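Local coordinates for protein GLB-12 (Caenorhabditis elegans, PDB 4BJA), which binds heme b through two axial histidines in a globin fold and probably acts in oxygen binding or redox signalling, at residues A[57-62]-A[82-87]. The protein carries 1 engineered substitution. Sequence-based numbering, arbitrary orientation.
Sequences IFLDIV and AMLKMP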
loop_
_atom_site.group_PDB
_atom_site.type_symbol
_atom_site.label_atom_id
_atom_site.label_comp_id
_atom_site.label_asym_id
_atom_site.label_seq_id
_atom_site.Cartn_x
_atom_site.Cartn_y
_atom_site.Cartn_z
ATOM N N ILE A 57 7.710 -17.095 19.057
ATOM C CA ILE A 57 7.883 -16.926 17.623
ATOM C C ILE A 57 9.256 -16.291 17.302
ATOM O O ILE A 57 9.937 -16.722 16.374
ATOM C CB ILE A 57 6.679 -16.183 16.976
ATOM C CG1 ILE A 57 5.412 -17.044 17.133
ATOM C CG2 ILE A 57 6.974 -15.841 15.442
ATOM C CD1 ILE A 57 4.104 -16.372 16.788
ATOM N N PHE A 58 9.688 -15.275 18.060
ATOM C CA PHE A 58 11.010 -14.739 17.862
ATOM C C PHE A 58 12.093 -15.783 18.162
ATOM O O PHE A 58 13.122 -15.779 17.505
ATOM C CB PHE A 58 11.239 -13.438 18.666
ATOM C CG PHE A 58 10.904 -12.238 17.862
ATOM C CD1 PHE A 58 11.770 -11.805 16.862
ATOM C CD2 PHE A 58 9.669 -11.597 18.050
ATOM C CE1 PHE A 58 11.458 -10.644 16.076
ATOM C CE2 PHE A 58 9.350 -10.460 17.257
ATOM C CZ PHE A 58 10.227 -10.000 16.298
ATOM N N LEU A 59 11.854 -16.654 19.136
ATOM C CA LEU A 59 12.846 -17.732 19.380
ATOM C C LEU A 59 12.941 -18.619 18.129
ATOM O O LEU A 59 14.036 -18.900 17.647
ATOM C CB LEU A 59 12.498 -18.550 20.613
ATOM C CG LEU A 59 12.742 -17.854 21.962
ATOM C CD1 LEU A 59 12.145 -18.669 23.105
ATOM C CD2 LEU A 59 14.226 -17.593 22.211
ATOM N N ASP A 60 11.804 -19.007 17.552
ATOM C CA ASP A 60 11.871 -19.735 16.260
ATOM C C ASP A 60 12.572 -18.952 15.138
ATOM O O ASP A 60 13.369 -19.486 14.407
ATOM C CB ASP A 60 10.466 -20.101 15.790
ATOM C CG ASP A 60 9.826 -21.166 16.635
ATOM O OD1 ASP A 60 10.488 -21.734 17.527
ATOM O OD2 ASP A 60 8.620 -21.452 16.399
ATOM N N ILE A 61 12.278 -17.661 14.993
ATOM C CA ILE A 61 12.923 -16.867 13.971
ATOM C C ILE A 61 14.460 -16.904 14.062
ATOM O O ILE A 61 15.150 -17.165 13.057
ATOM C CB ILE A 61 12.468 -15.396 14.066
ATOM C CG1 ILE A 61 11.000 -15.302 13.576
ATOM C CG2 ILE A 61 13.381 -14.496 13.204
ATOM C CD1 ILE A 61 10.338 -13.930 13.910
ATOM N N VAL A 62 15.001 -16.613 15.247
ATOM C CA VAL A 62 16.448 -16.497 15.365
ATOM C C VAL A 62 17.134 -17.864 15.448
ATOM O O VAL A 62 18.280 -17.999 15.052
ATOM C CB VAL A 62 16.894 -15.583 16.517
ATOM C CG1 VAL A 62 16.195 -14.210 16.339
ATOM C CG2 VAL A 62 16.609 -16.196 17.849
ATOM N N ALA A 82 18.069 -19.223 27.386
ATOM C CA ALA A 82 18.467 -17.949 28.026
ATOM C C ALA A 82 18.156 -16.685 27.228
ATOM O O ALA A 82 18.326 -15.560 27.747
ATOM C CB ALA A 82 19.957 -17.955 28.330
ATOM N N MET A 83 17.758 -16.858 25.970
ATOM C CA MET A 83 17.654 -15.718 25.065
ATOM C C MET A 83 16.640 -14.691 25.499
ATOM O O MET A 83 16.876 -13.508 25.284
ATOM C CB MET A 83 17.282 -16.189 23.661
ATOM C CG MET A 83 18.442 -16.860 22.954
ATOM S SD MET A 83 17.989 -17.302 21.279
ATOM C CE MET A 83 19.481 -18.227 20.872
ATOM N N LEU A 84 15.512 -15.133 26.065
ATOM C CA LEU A 84 14.438 -14.194 26.414
ATOM C C LEU A 84 14.923 -13.148 27.430
ATOM O O LEU A 84 14.374 -12.048 27.506
ATOM C CB LEU A 84 13.226 -14.934 26.964
ATOM C CG LEU A 84 12.610 -15.897 25.943
ATOM C CD1 LEU A 84 11.661 -16.904 26.604
ATOM C CD2 LEU A 84 11.874 -15.105 24.889
ATOM N N LYS A 85 15.963 -13.493 28.183
ATOM C CA LYS A 85 16.537 -12.552 29.171
ATOM C C LYS A 85 17.605 -11.605 28.663
ATOM O O LYS A 85 17.998 -10.663 29.349
ATOM C CB LYS A 85 17.092 -13.325 30.351
ATOM C CG LYS A 85 16.045 -14.074 31.130
ATOM C CD LYS A 85 16.412 -14.036 32.631
ATOM C CE LYS A 85 15.365 -14.742 33.491
ATOM N NZ LYS A 85 15.343 -16.205 33.191
ATOM N N MET A 86 18.117 -11.848 27.487
ATOM C CA MET A 86 19.148 -11.001 26.934
ATOM C C MET A 86 18.518 -9.691 26.465
ATOM O O MET A 86 17.392 -9.689 25.939
ATOM C CB MET A 86 19.819 -11.698 25.758
ATOM C CG MET A 86 20.520 -12.984 26.191
ATOM S SD MET A 86 21.822 -12.673 27.413
ATOM C CE MET A 86 23.074 -11.984 26.378
ATOM N N PRO A 87 19.228 -8.592 26.661
ATOM C CA PRO A 87 18.552 -7.276 26.602
ATOM C C PRO A 87 18.055 -6.893 25.253
ATOM O O PRO A 87 16.919 -6.385 25.177
ATOM C CB PRO A 87 19.633 -6.286 27.025
ATOM C CG PRO A 87 20.774 -7.079 27.497
ATOM C CD PRO A 87 20.590 -8.523 27.241
#
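Met83, in the loop that leads into helix 87-108, runs its side chain along Leu59 and Val62 of helix 50-65. Its CB comes first, 3.7 Å from Leu59 CD2. The chain is extended beyond CG (chi2 -176°), and this carries the sulfur on to the helix. Met83 SD lies 3.9 Å from Leu59 CD2 and also 3.9 Å from Val62 CG2. The sulfur therefore touches both helix residues. The CB of Val62, one helical turn on from Leu59, is directed at the loop.

Leu59 forks over the loop. While its CD2 meets Met83, Leu59 CD1 lies 3.9 Å from Leu84 CD1. It is nearly as close to CG and CD2 of Leu84, so it touches the whole branched end. Leu59 CG adds a contact of 4.1 Å to Leu84 CD2. The two leucines cross at about a right angle. With CG anti to its carbonyl carbon (chi1 -73°), Leu59 brings its end nearer the loop than its first bond alone would.

No hydrogen bond joins the segments; the contact is wholly apolar. Phe89 of helix 87-108 also touches Leu59 and Val62, while Leu84 packs on Ile93. Val62 lies about 8 Å, side chain to side chain, from His92. The arrangement belongs to the all-helical globin fold, where it joins helix 50-65 to the loop before the helix that carries His92, one of the two axial histidines of the heme iron.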